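Local coordinates for mitogen-activated protein kinase, putative (Map kinase-like protein) (Leishmania major, PDB 3PG1) that probably transfers phosphate from ATP to serine and threonine residues of protein substrates, as a parasite member of the MAP kinase family, at residues E114-D126 against P162-T174. Numbering follows the deposited sequence.
Sequences ELMRTDLAQVIHD and PGNILLADNNDIT
R117 reaches across to the turn 168-171, where its NH2 gives a hydrogen bond of 2.7 Å to N171 OD1. The bond is bent (133° at the hydrogen), the guanidinium being tilted against the amide plane. CG anti to the backbone N (chi1 -173°) and a bend at chi3 carry the arginine along this turn, which meets the edge of its guanidinium; its CD lies 3.6 Å from D169 OD2, and the methyl CG2 of T118 sits against one guanidinium face, offset toward the rim. The D169 carboxylate, turned 53° from the guanidinium, makes no salt bridge with it; a water lies within hydrogen-bonding distance of D169 OD1 and L115 O.

Next to R117 the backbones join: T118 and L167 form an antiparallel hydrogen-bonded pair, and R117 and T118 both face L167 in a classic beta bulge. The side chains of T118 and L167 lie side by side, pointing the same way, T118 CG2 3.8 Å from L167 CB. On the face that carries D119 and L166, L166 is crossed at about a right angle by M116, whose CG is 3.7 Å from L166 CD1, while the M116 sulfur rests on the CB of A168.

In this protein kinase fold strand 118-119, just after the hinge, pairs with strand 165-167, which follows the catalytic loop, and the start of helix 120-125 settles on the end of that loop at P162 and G163; in kinases generally, hinge and catalytic loop border the ATP cleft.

D119 turns the strand into the helix. Its OD2 caps Q122 N, met nearly along the C-O axis, and OD1 shares a water with G163 O. L120 N then donates to I165 O at 2.8 Å, and L120 and I165 point the same way, alongside each other. A121 sets its CB 3.7 Å from P162 CB, and I124 crosses P162 obliquely, its CD1 nearest the proline CG; beyond them, L120 and I124 also touch helix 214-229.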
loop_
_atom_site.group_PDB
_atom_site.type_symbol
_atom_site.label_atom_id
_atom_site.label_comp_id
_atom_site.label_asym_id
_atom_site.label_seq_id
_atom_site.Cartn_x
_atom_site.Cartn_y
_atom_site.Cartn_z
ATOM N N GLU A 114 -0.882 -15.129 1.226
ATOM C CA GLU A 114 0.337 -15.748 1.726
ATOM C C GLU A 114 0.800 -14.942 2.939
ATOM O O GLU A 114 0.834 -13.719 2.871
ATOM C CB GLU A 114 1.434 -15.765 0.630
ATOM C CG GLU A 114 2.620 -16.662 0.978
ATOM C CD GLU A 114 3.882 -16.501 0.147
ATOM O OE1 GLU A 114 4.982 -16.739 0.697
ATOM O OE2 GLU A 114 3.782 -16.136 -1.047
ATOM N N LEU A 115 1.143 -15.608 4.040
ATOM C CA LEU A 115 1.636 -14.888 5.211
ATOM C C LEU A 115 3.132 -14.645 4.978
ATOM O O LEU A 115 3.904 -15.602 4.841
ATOM C CB LEU A 115 1.399 -15.705 6.488
ATOM C CG LEU A 115 1.658 -14.998 7.822
ATOM C CD1 LEU A 115 0.494 -14.078 8.200
ATOM C CD2 LEU A 115 1.847 -16.016 8.921
ATOM N N MET A 116 3.518 -13.369 4.845
ATOM C CA MET A 116 4.906 -13.013 4.594
ATOM C C MET A 116 5.772 -13.074 5.855
ATOM O O MET A 116 5.250 -12.934 6.968
ATOM C CB MET A 116 4.995 -11.653 3.891
ATOM C CG MET A 116 4.281 -11.643 2.560
ATOM S SD MET A 116 5.013 -12.833 1.420
ATOM C CE MET A 116 3.809 -12.858 0.202
ATOM N N ARG A 117 7.082 -13.315 5.683
ATOM C CA ARG A 117 8.026 -13.419 6.803
ATOM C C ARG A 117 8.051 -12.147 7.653
ATOM O O ARG A 117 7.903 -12.219 8.863
ATOM C CB ARG A 117 9.439 -13.748 6.279
ATOM C CG ARG A 117 10.461 -14.038 7.386
ATOM C CD ARG A 117 11.861 -14.309 6.854
ATOM N NE ARG A 117 12.371 -13.240 5.986
ATOM C CZ ARG A 117 13.020 -12.159 6.412
ATOM N NH1 ARG A 117 13.234 -11.969 7.710
ATOM N NH2 ARG A 117 13.453 -11.256 5.543
ATOM N N THR A 118 8.190 -10.974 7.007
ATOM C CA THR A 118 8.297 -9.704 7.711
ATOM C C THR A 118 7.903 -8.557 6.780
ATOM O O THR A 118 7.393 -8.782 5.683
ATOM C CB THR A 118 9.745 -9.564 8.297
ATOM O OG1 THR A 118 9.790 -8.470 9.198
ATOM C CG2 THR A 118 10.839 -9.408 7.222
ATOM N N ASP A 119 8.105 -7.336 7.244
ATOM C CA ASP A 119 7.884 -6.141 6.449
ATOM C C ASP A 119 9.148 -5.290 6.518
ATOM O O ASP A 119 10.042 -5.580 7.316
ATOM C CB ASP A 119 6.607 -5.385 6.866
ATOM C CG ASP A 119 6.555 -4.970 8.319
ATOM O OD1 ASP A 119 5.661 -5.445 9.033
ATOM O OD2 ASP A 119 7.368 -4.128 8.723
ATOM N N LEU A 120 9.240 -4.277 5.656
ATOM C CA LEU A 120 10.402 -3.403 5.568
ATOM C C LEU A 120 10.590 -2.505 6.784
ATOM O O LEU A 120 11.735 -2.230 7.146
ATOM C CB LEU A 120 10.342 -2.599 4.293
ATOM C CG LEU A 120 11.617 -1.872 3.860
ATOM C CD1 LEU A 120 12.751 -2.848 3.555
ATOM C CD2 LEU A 120 11.323 -0.988 2.650
ATOM N N ALA A 121 9.492 -2.100 7.448
ATOM C CA ALA A 121 9.572 -1.276 8.677
ATOM C C ALA A 121 10.349 -2.033 9.773
ATOM O O ALA A 121 11.215 -1.451 10.421
ATOM C CB ALA A 121 8.169 -0.913 9.175
ATOM N N GLN A 122 10.085 -3.335 9.927
ATOM C CA GLN A 122 10.769 -4.190 10.892
ATOM C C GLN A 122 12.244 -4.352 10.543
ATOM O O GLN A 122 13.096 -4.280 11.430
ATOM C CB GLN A 122 10.070 -5.550 11.012
ATOM C CG GLN A 122 8.748 -5.506 11.779
ATOM C CD GLN A 122 8.113 -6.872 11.840
ATOM O OE1 GLN A 122 7.341 -7.268 10.964
ATOM N NE2 GLN A 122 8.452 -7.641 12.859
ATOM N N VAL A 123 12.546 -4.558 9.250
ATOM C CA VAL A 123 13.915 -4.692 8.733
ATOM C C VAL A 123 14.731 -3.406 8.987
ATOM O O VAL A 123 15.804 -3.476 9.613
ATOM C CB VAL A 123 13.914 -5.150 7.255
ATOM C CG1 VAL A 123 15.299 -5.032 6.625
ATOM C CG2 VAL A 123 13.388 -6.572 7.143
ATOM N N ILE A 124 14.170 -2.240 8.599
ATOM C CA ILE A 124 14.813 -0.929 8.810
ATOM C C ILE A 124 15.147 -0.694 10.290
ATOM O O ILE A 124 16.229 -0.206 10.600
ATOM C CB ILE A 124 13.989 0.259 8.212
ATOM C CG1 ILE A 124 13.998 0.224 6.640
ATOM C CG2 ILE A 124 14.517 1.644 8.727
ATOM C CD1 ILE A 124 12.836 1.088 5.999
ATOM N N HIS A 125 14.219 -1.020 11.182
ATOM C CA HIS A 125 14.404 -0.734 12.592
ATOM C C HIS A 125 15.218 -1.735 13.395
ATOM O O HIS A 125 15.636 -1.432 14.514
ATOM C CB HIS A 125 13.088 -0.286 13.225
ATOM C CG HIS A 125 12.635 1.027 12.656
ATOM N ND1 HIS A 125 11.890 1.095 11.472
ATOM C CD2 HIS A 125 12.918 2.287 13.065
ATOM C CE1 HIS A 125 11.718 2.387 11.232
ATOM N NE2 HIS A 125 12.315 3.145 12.164
ATOM N N ASP A 126 15.530 -2.890 12.787
ATOM C CA ASP A 126 16.356 -3.904 13.415
ATOM C C ASP A 126 17.823 -3.535 13.203
ATOM O O ASP A 126 18.379 -3.771 12.134
ATOM C CB ASP A 126 16.045 -5.311 12.862
ATOM C CG ASP A 126 16.565 -6.462 13.726
ATOM O OD1 ASP A 126 16.249 -7.635 13.411
ATOM O OD2 ASP A 126 17.255 -6.188 14.731
ATOM N N PRO A 162 7.005 1.697 4.786
ATOM C CA PRO A 162 7.696 0.422 5.026
ATOM C C PRO A 162 6.842 -0.718 5.614
ATOM O O PRO A 162 7.121 -1.868 5.317
ATOM C CB PRO A 162 8.858 0.839 5.958
ATOM C CG PRO A 162 9.118 2.305 5.593
ATOM C CD PRO A 162 7.731 2.819 5.424
ATOM N N GLY A 163 5.812 -0.384 6.404
ATOM C CA GLY A 163 4.886 -1.331 7.028
ATOM C C GLY A 163 4.042 -2.119 6.041
ATOM O O GLY A 163 3.568 -3.201 6.379
ATOM N N ASN A 164 3.845 -1.596 4.809
ATOM C CA ASN A 164 3.078 -2.310 3.775
ATOM C C ASN A 164 3.940 -2.779 2.611
ATOM O O ASN A 164 3.438 -3.163 1.545
ATOM C CB ASN A 164 1.773 -1.587 3.342
ATOM C CG ASN A 164 1.932 -0.185 2.871
ATOM O OD1 ASN A 164 2.881 0.163 2.165
ATOM N ND2 ASN A 164 1.002 0.657 3.270
ATOM N N ILE A 165 5.250 -2.789 2.843
ATOM C CA ILE A 165 6.204 -3.340 1.886
ATOM C C ILE A 165 6.654 -4.612 2.579
ATOM O O ILE A 165 7.357 -4.536 3.587
ATOM C CB ILE A 165 7.367 -2.372 1.549
ATOM C CG1 ILE A 165 6.831 -1.105 0.821
ATOM C CG2 ILE A 165 8.412 -3.118 0.673
ATOM C CD1 ILE A 165 7.804 0.090 0.813
ATOM N N LEU A 166 6.193 -5.767 2.067
ATOM C CA LEU A 166 6.420 -7.106 2.650
ATOM C C LEU A 166 7.585 -7.850 2.027
ATOM O O LEU A 166 7.858 -7.693 0.833
ATOM C CB LEU A 166 5.142 -7.977 2.537
ATOM C CG LEU A 166 3.803 -7.318 2.959
ATOM C CD1 LEU A 166 2.661 -8.363 2.987
ATOM C CD2 LEU A 166 3.922 -6.617 4.334
ATOM N N LEU A 167 8.272 -8.652 2.855
ATOM C CA LEU A 167 9.431 -9.456 2.491
ATOM C C LEU A 167 9.029 -10.939 2.716
ATOM O O LEU A 167 8.585 -11.301 3.809
ATOM C CB LEU A 167 10.608 -9.164 3.464
ATOM C CG LEU A 167 11.481 -7.894 3.419
ATOM C CD1 LEU A 167 12.698 -8.075 2.595
ATOM C CD2 LEU A 167 10.720 -6.591 3.279
ATOM N N ALA A 168 9.201 -11.789 1.700
ATOM C CA ALA A 168 8.924 -13.227 1.837
ATOM C C ALA A 168 10.155 -13.857 2.496
ATOM O O ALA A 168 11.167 -13.168 2.637
ATOM C CB ALA A 168 8.687 -13.840 0.464
ATOM N N ASP A 169 10.096 -15.163 2.891
ATOM C CA ASP A 169 11.253 -15.856 3.487
ATOM C C ASP A 169 12.443 -15.780 2.527
ATOM O O ASP A 169 13.584 -15.603 2.961
ATOM C CB ASP A 169 10.917 -17.318 3.826
ATOM C CG ASP A 169 9.879 -17.456 4.917
ATOM O OD1 ASP A 169 8.687 -17.630 4.583
ATOM O OD2 ASP A 169 10.260 -17.393 6.111
ATOM N N ASN A 170 12.139 -15.862 1.221
ATOM C CA ASN A 170 13.059 -15.799 0.091
ATOM C C ASN A 170 13.460 -14.347 -0.266
ATOM O O ASN A 170 14.074 -14.117 -1.312
ATOM C CB ASN A 170 12.429 -16.525 -1.125
ATOM C CG ASN A 170 10.908 -16.644 -1.114
ATOM O OD1 ASN A 170 10.278 -17.062 -0.128
ATOM N ND2 ASN A 170 10.287 -16.329 -2.233
ATOM N N ASN A 171 13.098 -13.369 0.599
ATOM C CA ASN A 171 13.318 -11.921 0.459
ATOM C C ASN A 171 12.624 -11.210 -0.723
ATOM O O ASN A 171 12.903 -10.036 -0.987
ATOM C CB ASN A 171 14.787 -11.506 0.670
ATOM C CG ASN A 171 15.182 -11.319 2.122
ATOM O OD1 ASN A 171 14.475 -11.723 3.059
ATOM N ND2 ASN A 171 16.332 -10.698 2.339
ATOM N N ASP A 172 11.678 -11.909 -1.394
ATOM C CA ASP A 172 10.860 -11.352 -2.481
ATOM C C ASP A 172 10.047 -10.191 -1.888
ATOM O O ASP A 172 9.517 -10.325 -0.779
ATOM C CB ASP A 172 9.891 -12.422 -3.045
ATOM C CG ASP A 172 10.486 -13.535 -3.910
ATOM O OD1 ASP A 172 11.705 -13.478 -4.210
ATOM O OD2 ASP A 172 9.743 -14.497 -4.238
ATOM N N ILE A 173 9.992 -9.061 -2.604
ATOM C CA ILE A 173 9.263 -7.849 -2.196
ATOM C C ILE A 173 7.843 -7.884 -2.748
ATOM O O ILE A 173 7.655 -8.114 -3.934
ATOM C CB ILE A 173 10.016 -6.535 -2.601
ATOM C CG1 ILE A 173 11.270 -6.275 -1.716
ATOM C CG2 ILE A 173 9.088 -5.294 -2.681
ATOM C CD1 ILE A 173 11.064 -5.589 -0.323
ATOM N N THR A 174 6.867 -7.636 -1.896
ATOM C CA THR A 174 5.464 -7.585 -2.277
ATOM C C THR A 174 4.843 -6.324 -1.611
ATOM O O THR A 174 5.084 -6.049 -0.435
ATOM C CB THR A 174 4.784 -8.890 -1.825
ATOM O OG1 THR A 174 5.577 -9.977 -2.286
ATOM C CG2 THR A 174 3.444 -9.067 -2.413
HETATM O O HOH W 1 6.620 -15.980 3.408
HETATM O O HOH W 2 3.136 -3.933 9.083
#